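Local structure of ferredoxin-NADP reductase (Neisseria gonorrhoeae MIA_2011_03-10, 5TR9) at residues Ser67-Glu72 with Thr76-Ala81; Ile37-Pro40 with Arg44-Ala47; Glu41-Arg44 with Phe50-Leu53. The protein probably catalyses electron transfer between NADPH and ferredoxin through its bound flavin-adenine dinucleotide, as ferredoxin-NADP reductases do. All blocks are in the same frame, centred on the assembly; numbering follows the deposited sequence. Where two conformers were deposited one is given.

Contact 1: Ser67-Glu72 with Thr76-Ala81. With FAD (flavin-adenine dinucleotide), chain C.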
loop_
_atom_site.group_PDB
_atom_site.type_symbol
_atom_site.label_atom_id
_atom_site.label_comp_id
_atom_site.label_asym_id
_atom_site.label_seq_id
_atom_site.Cartn_x
_atom_site.Cartn_y
_atom_site.Cartn_z
ATOM N N SER A 67 -6.857 2.674 0.572
ATOM C CA SER A 67 -6.463 1.422 1.225
ATOM C C SER A 67 -6.362 1.600 2.732
ATOM O O SER A 67 -5.794 2.580 3.218
ATOM C CB SER A 67 -5.110 0.945 0.702
ATOM O OG SER A 67 -5.133 0.793 -0.709
ATOM N N VAL A 68 -6.881 0.629 3.489
ATOM C CA VAL A 68 -6.744 0.716 4.942
ATOM C C VAL A 68 -5.284 0.508 5.321
ATOM O O VAL A 68 -4.666 -0.489 4.928
ATOM C CB VAL A 68 -7.645 -0.308 5.646
ATOM C CG1 VAL A 68 -7.549 -0.104 7.161
ATOM C CG2 VAL A 68 -9.085 -0.154 5.184
ATOM N N VAL A 69 -4.722 1.449 6.096
ATOM C CA VAL A 69 -3.340 1.282 6.540
ATOM C C VAL A 69 -3.261 0.690 7.942
ATOM O O VAL A 69 -2.229 0.095 8.290
ATOM C CB VAL A 69 -2.531 2.598 6.466
ATOM C CG1 VAL A 69 -2.744 3.287 5.124
ATOM C CG2 VAL A 69 -2.880 3.526 7.592
ATOM N N SER A 70 -4.328 0.772 8.729
ATOM C CA SER A 70 -4.324 0.231 10.072
ATOM C C SER A 70 -4.542 -1.283 10.065
ATOM O O SER A 70 -4.939 -1.890 9.064
ATOM C CB SER A 70 -5.410 0.918 10.909
ATOM O OG SER A 70 -6.604 1.027 10.140
ATOM N N ALA A 71 -4.317 -1.881 11.228
ATOM C CA ALA A 71 -4.430 -3.322 11.380
ATOM C C ALA A 71 -5.887 -3.764 11.390
ATOM O O ALA A 71 -6.776 -3.055 11.871
ATOM C CB ALA A 71 -3.769 -3.760 12.683
ATOM N N GLU A 72 -6.112 -4.984 10.890
ATOM C CA GLU A 72 -7.448 -5.567 10.909
ATOM C C GLU A 72 -8.047 -5.577 12.317
ATOM O O GLU A 72 -9.268 -5.454 12.471
ATOM C CB GLU A 72 -7.368 -6.983 10.321
ATOM C CG GLU A 72 -8.683 -7.608 9.887
ATOM C CD GLU A 72 -8.482 -8.976 9.236
ATOM O OE1 GLU A 72 -9.151 -9.950 9.648
ATOM O OE2 GLU A 72 -7.638 -9.083 8.317
ATOM N N THR A 76 -9.782 1.535 15.340
ATOM C CA THR A 76 -10.047 2.678 14.486
ATOM C C THR A 76 -9.623 2.264 13.087
ATOM O O THR A 76 -9.014 1.209 12.900
ATOM C CB THR A 76 -9.259 3.913 14.928
ATOM O OG1 THR A 76 -7.868 3.568 15.035
ATOM C CG2 THR A 76 -9.764 4.419 16.280
ATOM N N LEU A 77 -9.943 3.102 12.102
ATOM C CA LEU A 77 -9.477 2.921 10.732
ATOM C C LEU A 77 -8.540 4.065 10.383
ATOM O O LEU A 77 -8.891 5.229 10.576
ATOM C CB LEU A 77 -10.647 2.896 9.748
ATOM C CG LEU A 77 -11.550 1.670 9.864
ATOM C CD1 LEU A 77 -12.921 1.974 9.244
ATOM C CD2 LEU A 77 -10.886 0.466 9.189
ATOM N N GLU A 78 -7.361 3.741 9.858
ATOM C CA GLU A 78 -6.400 4.754 9.464
ATOM C C GLU A 78 -6.139 4.678 7.965
ATOM O O GLU A 78 -6.168 3.599 7.364
ATOM C CB GLU A 78 -5.089 4.592 10.244
ATOM C CG GLU A 78 -4.133 5.751 10.083
ATOM C CD GLU A 78 -2.931 5.664 11.003
ATOM O OE1 GLU A 78 -3.089 5.324 12.205
ATOM O OE2 GLU A 78 -1.821 5.969 10.525
ATOM N N TYR A 79 -5.871 5.845 7.373
ATOM C CA TYR A 79 -5.643 5.984 5.939
ATOM C C TYR A 79 -4.460 6.912 5.706
ATOM O O TYR A 79 -4.098 7.719 6.571
ATOM C CB TYR A 79 -6.896 6.521 5.218
ATOM C CG TYR A 79 -8.106 5.648 5.457
ATOM C CD1 TYR A 79 -8.335 4.523 4.673
ATOM C CD2 TYR A 79 -8.990 5.918 6.511
ATOM C CE1 TYR A 79 -9.433 3.697 4.909
ATOM C CE2 TYR A 79 -10.088 5.100 6.757
ATOM C CZ TYR A 79 -10.304 3.991 5.953
ATOM O OH TYR A 79 -11.398 3.190 6.217
ATOM N N PHE A 80 -3.831 6.749 4.538
ATOM C CA PHE A 80 -2.701 7.561 4.084
ATOM C C PHE A 80 -3.104 8.213 2.770
ATOM O O PHE A 80 -3.363 7.509 1.789
ATOM C CB PHE A 80 -1.451 6.679 3.902
ATOM C CG PHE A 80 -0.301 7.343 3.171
ATOM C CD1 PHE A 80 -0.017 8.687 3.337
ATOM C CD2 PHE A 80 0.541 6.581 2.354
ATOM C CE1 PHE A 80 1.052 9.284 2.664
ATOM C CE2 PHE A 80 1.626 7.161 1.705
ATOM C CZ PHE A 80 1.881 8.509 1.852
ATOM N N ALA A 81 -3.169 9.549 2.749
ATOM C CA ALA A 81 -3.594 10.279 1.560
ATOM C C ALA A 81 -2.549 11.292 1.108
ATOM O O ALA A 81 -1.943 11.997 1.924
ATOM C CB ALA A 81 -4.929 11.008 1.802
HETATM P PA FAD C . -8.982 13.017 -8.113
HETATM O O1A FAD C . -9.994 13.782 -8.901
HETATM O O2A FAD C . -9.428 11.658 -7.584
HETATM O O5B FAD C . -7.683 12.746 -8.937
HETATM C C5B FAD C . -7.034 13.795 -9.682
HETATM C C4B FAD C . -5.751 13.220 -10.230
HETATM O O4B FAD C . -4.808 13.075 -9.149
HETATM C C3B FAD C . -5.870 11.820 -10.814
HETATM O O3B FAD C . -6.289 11.844 -12.174
HETATM C C2B FAD C . -4.440 11.290 -10.689
HETATM O O2B FAD C . -3.617 11.750 -11.756
HETATM C C1B FAD C . -3.962 11.963 -9.402
HETATM N N9A FAD C . -3.980 11.118 -8.217
HETATM C C8A FAD C . -5.071 10.691 -7.510
HETATM N N7A FAD C . -4.771 9.981 -6.446
HETATM C C5A FAD C . -3.384 9.959 -6.449
HETATM C C6A FAD C . -2.447 9.368 -5.583
HETATM N N6A FAD C . -2.789 8.651 -4.507
HETATM N N1A FAD C . -1.136 9.523 -5.876
HETATM C C2A FAD C . -0.797 10.241 -6.953
HETATM N N3A FAD C . -1.592 10.843 -7.844
HETATM C C4A FAD C . -2.883 10.670 -7.526
HETATM N N1 FAD C . -5.232 7.762 -2.779
HETATM C C2 FAD C . -4.486 7.930 -1.651
HETATM O O2 FAD C . -3.987 9.031 -1.371
HETATM N N3 FAD C . -4.262 6.840 -0.818
HETATM C C4 FAD C . -4.736 5.553 -1.023
HETATM O O4 FAD C . -4.492 4.660 -0.211
HETATM C C4X FAD C . -5.534 5.398 -2.214
HETATM N N5 FAD C . -6.008 4.199 -2.497
HETATM C C5X FAD C . -6.772 4.060 -3.641
HETATM C C6 FAD C . -7.288 2.799 -3.953
HETATM C C7 FAD C . -8.060 2.604 -5.091
HETATM C C7M FAD C . -8.615 1.236 -5.390
HETATM C C8 FAD C . -8.338 3.691 -5.935
HETATM C C8M FAD C . -9.181 3.505 -7.173
HETATM C C9 FAD C . -7.819 4.949 -5.631
HETATM C C9A FAD C . -7.046 5.144 -4.492
HETATM N N10 FAD C . -6.470 6.397 -4.173
HETATM C C10 FAD C . -5.738 6.562 -3.029
HETATM C "C1'" FAD C . -6.820 7.602 -4.928
HETATM C "C2'" FAD C . -7.976 8.330 -4.217
HETATM O "O2'" FAD C . -9.205 7.609 -4.333
HETATM C "C3'" FAD C . -8.169 9.748 -4.760
HETATM O "O3'" FAD C . -8.207 9.712 -6.182
HETATM C "C4'" FAD C . -7.168 10.764 -4.205
HETATM O "O4'" FAD C . -7.412 10.931 -2.805
HETATM C "C5'" FAD C . -7.255 12.115 -4.883
HETATM O "O5'" FAD C . -8.618 12.579 -4.833
HETATM P P FAD C . -9.012 13.998 -5.423
HETATM O O1P FAD C . -8.258 15.094 -4.680
HETATM O O2P FAD C . -10.498 14.067 -5.464
HETATM O O3P FAD C . -8.433 13.904 -6.919
HETATM O O HOH W 1 -4.928 4.977 2.639
HETATM O O HOH W 2 -8.256 -0.842 11.157
#

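Contact 2: Ile37-Pro40 with Arg44-Ala47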
loop_
_atom_site.group_PDB
_atom_site.type_symbol
_atom_site.label_atom_id
_atom_site.label_comp_id
_atom_site.label_asym_id
_atom_site.label_seq_id
_atom_site.Cartn_x
_atom_site.Cartn_y
_atom_site.Cartn_z
ATOM N N ILE A 37 -10.320 7.454 11.514
ATOM C CA ILE A 37 -11.753 7.661 11.658
ATOM C C ILE A 37 -12.306 6.580 12.579
ATOM O O ILE A 37 -11.687 5.531 12.792
ATOM C CB ILE A 37 -12.488 7.644 10.299
ATOM C CG1 ILE A 37 -12.521 6.225 9.716
ATOM C CG2 ILE A 37 -11.818 8.591 9.289
ATOM C CD1 ILE A 37 -13.322 6.133 8.418
ATOM N N SER A 38 -13.479 6.855 13.146
ATOM C CA SER A 38 -14.136 5.849 13.972
ATOM C C SER A 38 -14.522 4.641 13.125
ATOM O O SER A 38 -14.803 4.753 11.922
ATOM C CB SER A 38 -15.367 6.435 14.675
ATOM O OG SER A 38 -16.269 7.046 13.764
ATOM N N ARG A 39 -14.496 3.475 13.765
ATOM C CA ARG A 39 -14.712 2.194 13.100
ATOM C C ARG A 39 -15.942 1.536 13.696
ATOM O O ARG A 39 -15.938 1.201 14.897
ATOM C CB ARG A 39 -13.498 1.274 13.258
ATOM C CG ARG A 39 -13.705 -0.060 12.569
ATOM C CD ARG A 39 -12.523 -0.981 12.767
ATOM N NE ARG A 39 -12.739 -2.229 12.045
ATOM C CZ ARG A 39 -11.818 -3.170 11.933
ATOM N NH1 ARG A 39 -10.647 -2.991 12.521
ATOM N NH2 ARG A 39 -12.073 -4.285 11.252
ATOM N N PRO A 40 -17.009 1.331 12.931
ATOM C CA PRO A 40 -18.164 0.631 13.490
ATOM C C PRO A 40 -17.823 -0.816 13.787
ATOM O O PRO A 40 -16.949 -1.423 13.157
ATOM C CB PRO A 40 -19.236 0.755 12.399
ATOM C CG PRO A 40 -18.535 1.093 11.171
ATOM C CD PRO A 40 -17.228 1.750 11.537
ATOM N N ARG A 44 -15.820 -5.025 8.690
ATOM C CA ARG A 44 -14.805 -6.059 8.530
ATOM C C ARG A 44 -14.014 -5.813 7.254
ATOM O O ARG A 44 -14.574 -5.382 6.239
ATOM C CB ARG A 44 -15.449 -7.443 8.456
ATOM C CG ARG A 44 -16.448 -7.721 9.561
ATOM C CD ARG A 44 -15.740 -7.964 10.875
ATOM N NE ARG A 44 -14.694 -8.969 10.725
ATOM C CZ ARG A 44 -14.917 -10.279 10.668
ATOM N NH1 ARG A 44 -16.157 -10.750 10.752
ATOM N NH2 ARG A 44 -13.898 -11.119 10.524
ATOM N N PHE A 45 -12.714 -6.107 7.293
ATOM C CA PHE A 45 -11.941 -6.076 6.062
ATOM C C PHE A 45 -10.806 -7.077 6.183
ATOM O O PHE A 45 -10.490 -7.559 7.275
ATOM C CB PHE A 45 -11.416 -4.666 5.737
ATOM C CG PHE A 45 -10.340 -4.178 6.665
ATOM C CD1 PHE A 45 -10.664 -3.601 7.899
ATOM C CD2 PHE A 45 -8.997 -4.279 6.294
ATOM C CE1 PHE A 45 -9.661 -3.141 8.747
ATOM C CE2 PHE A 45 -7.988 -3.828 7.134
ATOM C CZ PHE A 45 -8.326 -3.261 8.374
ATOM N N LYS A 46 -10.240 -7.438 5.037
ATOM C CA LYS A 46 -9.033 -8.244 5.000
ATOM C C LYS A 46 -7.854 -7.334 4.693
ATOM O O LYS A 46 -7.945 -6.457 3.830
ATOM C CB LYS A 46 -9.130 -9.345 3.944
ATOM C CG LYS A 46 -10.224 -10.359 4.198
ATOM C CD LYS A 46 -10.261 -11.378 3.060
ATOM C CE LYS A 46 -11.458 -12.297 3.156
ATOM N NZ LYS A 46 -11.357 -13.221 4.319
ATOM N N ALA A 47 -6.739 -7.551 5.391
ATOM C CA ALA A 47 -5.567 -6.709 5.175
ATOM C C ALA A 47 -5.175 -6.687 3.703
ATOM O O ALA A 47 -5.077 -7.736 3.056
ATOM C CB ALA A 47 -4.398 -7.212 6.019
#

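Contact 3: Glu41-Arg44 with Phe50-Leu53. With FAD (flavin-adenine dinucleotide), chain C.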
loop_
_atom_site.group_PDB
_atom_site.type_symbol
_atom_site.label_atom_id
_atom_site.label_comp_id
_atom_site.label_asym_id
_atom_site.label_seq_id
_atom_site.Cartn_x
_atom_site.Cartn_y
_atom_site.Cartn_z
ATOM N N GLU A 41 -18.518 -1.346 14.794
ATOM C CA GLU A 41 -18.338 -2.722 15.229
ATOM C C GLU A 41 -18.495 -3.702 14.078
ATOM O O GLU A 41 -17.815 -4.732 14.041
ATOM C CB GLU A 41 -19.357 -3.013 16.333
ATOM C CG GLU A 41 -19.038 -4.160 17.250
ATOM C CD GLU A 41 -20.077 -4.304 18.354
ATOM O OE1 GLU A 41 -21.143 -4.909 18.106
ATOM O OE2 GLU A 41 -19.833 -3.790 19.466
ATOM N N SER A 42 -19.366 -3.390 13.123
ATOM C CA SER A 42 -19.687 -4.295 12.029
ATOM C C SER A 42 -18.722 -4.208 10.853
ATOM O O SER A 42 -18.867 -4.990 9.909
ATOM C CB SER A 42 -21.104 -4.021 11.523
ATOM O OG SER A 42 -21.188 -2.721 10.967
ATOM N N TYR A 43 -17.755 -3.290 10.859
ATOM C CA TYR A 43 -16.923 -3.094 9.668
ATOM C C TYR A 43 -15.782 -4.103 9.652
ATOM O O TYR A 43 -14.861 -4.022 10.471
ATOM C CB TYR A 43 -16.365 -1.677 9.608
ATOM C CG TYR A 43 -15.708 -1.365 8.278
ATOM C CD1 TYR A 43 -16.475 -1.008 7.174
ATOM C CD2 TYR A 43 -14.329 -1.424 8.126
ATOM C CE1 TYR A 43 -15.889 -0.726 5.950
ATOM C CE2 TYR A 43 -13.720 -1.141 6.895
ATOM C CZ TYR A 43 -14.510 -0.778 5.815
ATOM O OH TYR A 43 -13.925 -0.494 4.596
ATOM N N ARG A 44 -15.820 -5.025 8.690
ATOM C CA ARG A 44 -14.805 -6.059 8.530
ATOM C C ARG A 44 -14.014 -5.813 7.254
ATOM O O ARG A 44 -14.574 -5.382 6.239
ATOM C CB ARG A 44 -15.449 -7.443 8.456
ATOM C CG ARG A 44 -16.448 -7.721 9.561
ATOM C CD ARG A 44 -15.740 -7.964 10.875
ATOM N NE ARG A 44 -14.694 -8.969 10.725
ATOM C CZ ARG A 44 -14.917 -10.279 10.668
ATOM N NH1 ARG A 44 -16.157 -10.750 10.752
ATOM N NH2 ARG A 44 -13.898 -11.119 10.524
ATOM N N PHE A 50 -9.368 -2.082 0.399
ATOM C CA PHE A 50 -9.625 -0.652 0.477
ATOM C C PHE A 50 -11.072 -0.342 0.851
ATOM O O PHE A 50 -12.000 -1.121 0.595
ATOM C CB PHE A 50 -9.231 0.063 -0.840
ATOM C CG PHE A 50 -9.968 -0.408 -2.075
ATOM C CD1 PHE A 50 -11.160 0.205 -2.475
ATOM C CD2 PHE A 50 -9.435 -1.410 -2.880
ATOM C CE1 PHE A 50 -11.823 -0.206 -3.643
ATOM C CE2 PHE A 50 -10.095 -1.828 -4.046
ATOM C CZ PHE A 50 -11.282 -1.223 -4.424
ATOM N N SER A 51 -11.232 0.812 1.504
ATOM C CA SER A 51 -12.513 1.396 1.865
ATOM C C SER A 51 -12.929 2.404 0.808
ATOM O O SER A 51 -12.118 2.866 0.006
ATOM C CB SER A 51 -12.420 2.125 3.206
ATOM O OG SER A 51 -11.892 1.303 4.231
ATOM N N ARG A 52 -14.208 2.748 0.821
ATOM C CA ARG A 52 -14.705 3.911 0.096
ATOM C C ARG A 52 -15.163 4.927 1.130
ATOM O O ARG A 52 -16.011 4.616 1.973
ATOM C CB ARG A 52 -15.836 3.541 -0.863
ATOM C CG ARG A 52 -15.351 3.183 -2.257
ATOM C CD ARG A 52 -16.487 2.716 -3.163
ATOM N NE ARG A 52 -17.715 3.498 -3.017
ATOM C CZ ARG A 52 -18.123 4.438 -3.869
ATOM N NH1 ARG A 52 -17.397 4.734 -4.939
ATOM N NH2 ARG A 52 -19.263 5.080 -3.650
ATOM N N LEU A 53 -14.575 6.118 1.084
ATOM C CA LEU A 53 -14.860 7.193 2.020
ATOM C C LEU A 53 -15.550 8.317 1.272
ATOM O O LEU A 53 -15.294 8.532 0.083
ATOM C CB LEU A 53 -13.583 7.737 2.661
ATOM C CG LEU A 53 -12.690 6.725 3.380
ATOM C CD1 LEU A 53 -11.435 7.418 3.945
ATOM C CD2 LEU A 53 -13.477 6.026 4.486
HETATM P PA FAD C . -8.982 13.017 -8.113
HETATM O O1A FAD C . -9.994 13.782 -8.901
HETATM O O2A FAD C . -9.428 11.658 -7.584
HETATM O O5B FAD C . -7.683 12.746 -8.937
HETATM C C5B FAD C . -7.034 13.795 -9.682
HETATM C C4B FAD C . -5.751 13.220 -10.230
HETATM O O4B FAD C . -4.808 13.075 -9.149
HETATM C C3B FAD C . -5.870 11.820 -10.814
HETATM O O3B FAD C . -6.289 11.844 -12.174
HETATM C C2B FAD C . -4.440 11.290 -10.689
HETATM O O2B FAD C . -3.617 11.750 -11.756
HETATM C C1B FAD C . -3.962 11.963 -9.402
HETATM N N9A FAD C . -3.980 11.118 -8.217
HETATM C C8A FAD C . -5.071 10.691 -7.510
HETATM N N7A FAD C . -4.771 9.981 -6.446
HETATM C C5A FAD C . -3.384 9.959 -6.449
HETATM C C6A FAD C . -2.447 9.368 -5.583
HETATM N N6A FAD C . -2.789 8.651 -4.507
HETATM N N1A FAD C . -1.136 9.523 -5.876
HETATM C C2A FAD C . -0.797 10.241 -6.953
HETATM N N3A FAD C . -1.592 10.843 -7.844
HETATM C C4A FAD C . -2.883 10.670 -7.526
HETATM N N1 FAD C . -5.232 7.762 -2.779
HETATM C C2 FAD C . -4.486 7.930 -1.651
HETATM O O2 FAD C . -3.987 9.031 -1.371
HETATM N N3 FAD C . -4.262 6.840 -0.818
HETATM C C4 FAD C . -4.736 5.553 -1.023
HETATM O O4 FAD C . -4.492 4.660 -0.211
HETATM C C4X FAD C . -5.534 5.398 -2.214
HETATM N N5 FAD C . -6.008 4.199 -2.497
HETATM C C5X FAD C . -6.772 4.060 -3.641
HETATM C C6 FAD C . -7.288 2.799 -3.953
HETATM C C7 FAD C . -8.060 2.604 -5.091
HETATM C C7M FAD C . -8.615 1.236 -5.390
HETATM C C8 FAD C . -8.338 3.691 -5.935
HETATM C C8M FAD C . -9.181 3.505 -7.173
HETATM C C9 FAD C . -7.819 4.949 -5.631
HETATM C C9A FAD C . -7.046 5.144 -4.492
HETATM N N10 FAD C . -6.470 6.397 -4.173
HETATM C C10 FAD C . -5.738 6.562 -3.029
HETATM C "C1'" FAD C . -6.820 7.602 -4.928
HETATM C "C2'" FAD C . -7.976 8.330 -4.217
HETATM O "O2'" FAD C . -9.205 7.609 -4.333
HETATM C "C3'" FAD C . -8.169 9.748 -4.760
HETATM O "O3'" FAD C . -8.207 9.712 -6.182
HETATM C "C4'" FAD C . -7.168 10.764 -4.205
HETATM O "O4'" FAD C . -7.412 10.931 -2.805
HETATM C "C5'" FAD C . -7.255 12.115 -4.883
HETATM O "O5'" FAD C . -8.618 12.579 -4.833
HETATM P P FAD C . -9.012 13.998 -5.423
HETATM O O1P FAD C . -8.258 15.094 -4.680
HETATM O O2P FAD C . -10.498 14.067 -5.464
HETATM O O3P FAD C . -8.433 13.904 -6.919
HETATM O O HOH W 3 -15.590 0.818 2.831
#

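Contact 1: Ser67-Glu72 with Thr76-Ala81
The flavin site has one wall where S67 to S70, as the chain leaves strand 60-67, lie against L77 to F80 of strand 76-82. Two backbone N-H groups, one from each segment, tie the pair together. V69 N donates to E78 O at 2.9 Å. In return E78 N donates to S70 OG at 2.8 Å. The serine hydroxyl takes the place of a backbone carbonyl here because OG stands between its own backbone N and carbonyl carbon (chi1 43°), which turns it toward the strand. The same OG donates to a water that itself donates to A71 O and T76 O, so the water links the hydroxyl to the carbonyls of both segments.

This pairing belongs to the antiparallel FAD-binding domain of the ferredoxin reductase family, in which 76-82 is an outermost strand of the sheet. The join continues to the isoalloxazine: FAD N3 donates to F80 O at 2.8 Å, while S67 N gives a longer bond of 3.2 Å to FAD O4. Both of these hydrogen bonds to the pyrimidine end of the flavin use backbone atoms of the protein. Between them a water accepts from F80 N at 2.8 Å.

Branched V68 straddles two neighbours. Its first torsion (chi1 -176°) puts CG1 opposite the main-chain N, leaving CG1 3.9 Å from L77 CD2 and CG2 3.9 Å from Y79 CE1. The tyrosine hydroxyl beyond goes on to bond S51. V69, in the conformer described, lays CG1 3.8 Å from F80 CB, and its CG2 lies against the E78 carbonyl.

Contact 2: Ile37-Pro40 with Arg44-Ala47
R39 and F45 meet at about a right angle, the long arginine reaching across the loop to the phenylalanine ring. The aromatic atom CE1 of F45 sits over one face of the guanidinium, 3.4 Å above its plane and displaced toward the rim of the group. The two planes are inclined by 43°, so this is neither a flat stack nor a perpendicular one. Most of the touching is done by R39 NH2, which lies 3.7 Å from F45 CE1 and equally far from F45 CD1; R39 CZ follows at 3.8 Å from F45 CE1.

Extension explains the reach. R39 carries CG opposite its backbone N (chi1 -180°) and stays straight as far as NE, which takes its charged end from its own side of the loop to the far limb. The full length of the arginine is used in the reach. At the edge of the guanidinium, near its plane, comes R44 CA, 4.2 Å from R39 NH2. The side chain of R44 starts out away from R39, and the nearest charged atoms, R39 NH2 and R44 NE, remain 5.4 Å apart.

The N-H groups of the arginine have their own partners: NH1 bonds E72 O, while NH2 and NE turn to the carbonyl of Y43. With its donors directed to these carbonyls, the flat face is left to the ring, and these bonds probably help to fix its tilt. F45 suits its buried place because its ring also packs on V68, L77 and S137.

Together these residues lie in the loop joining strands 32-38 and 50-57 of the antiparallel FAD-binding domain, an arginine satisfying backbone carbonyls of two loops while an aromatic side chain lies over its face.

Contact 3: Glu41-Arg44 with Phe50-Leu53
Almost everything in this contact passes through one pair of hydroxyl oxygens: Y43 OH and S51 OG lie 2.7 Å apart, although the CA atoms of the two residues are 10.0 Å from each other. The tyrosine supplies the length. Its ring leaves the loop with CG anti to the backbone N (chi1 -170°) and points its hydroxyl at the strand, where S51, with its short side chain, lets the two oxygens meet. S51 CB also approaches, 3.3 Å from Y43 OH.

The tyrosine oxygen has a second partner. A water in the plane of the ring, at its edge, accepts from Y43 OH at 2.8 Å and from R52 N at 3.1 Å, so the loop residue is coupled to the strand backbone as well as to its side chain. S51 OG also meets Y79 OH, so three buried hydroxyls gather here.

F50, just before S51, projects away from the loop and serves the cofactor: FAD C7M sits over the centre of its ring, 3.5 Å above the plane, a CH-pi type of packing against the dimethylbenzene end of the flavin.

Strand 50-57, between strands 60-67 and 101-105 in the antiparallel sheet, has the flavin at F50 and the loop at S51, while Y43 also packs on L104 and on L77 of strand 76-82.

In the fold
All three contacts lie in the antiparallel FAD-binding domain, on the same side of the chain's centre. Contacts 2 and 3 come first along the chain, share R44, and have centres about 4 Å apart; both belong to the connection from strand 32-38 to strand 50-57. Contact 1 follows in the sequence, its centre about 8 Å from that of contact 2 and about 10 Å from that of contact 3. Strands 32-38 and 76-82 are sheet neighbours, which puts contacts 1 and 2 side by side, while contacts 1 and 3 both touch FAD. The loop between strands is thus tied to elements that touch opposite ends of the flavin ring system.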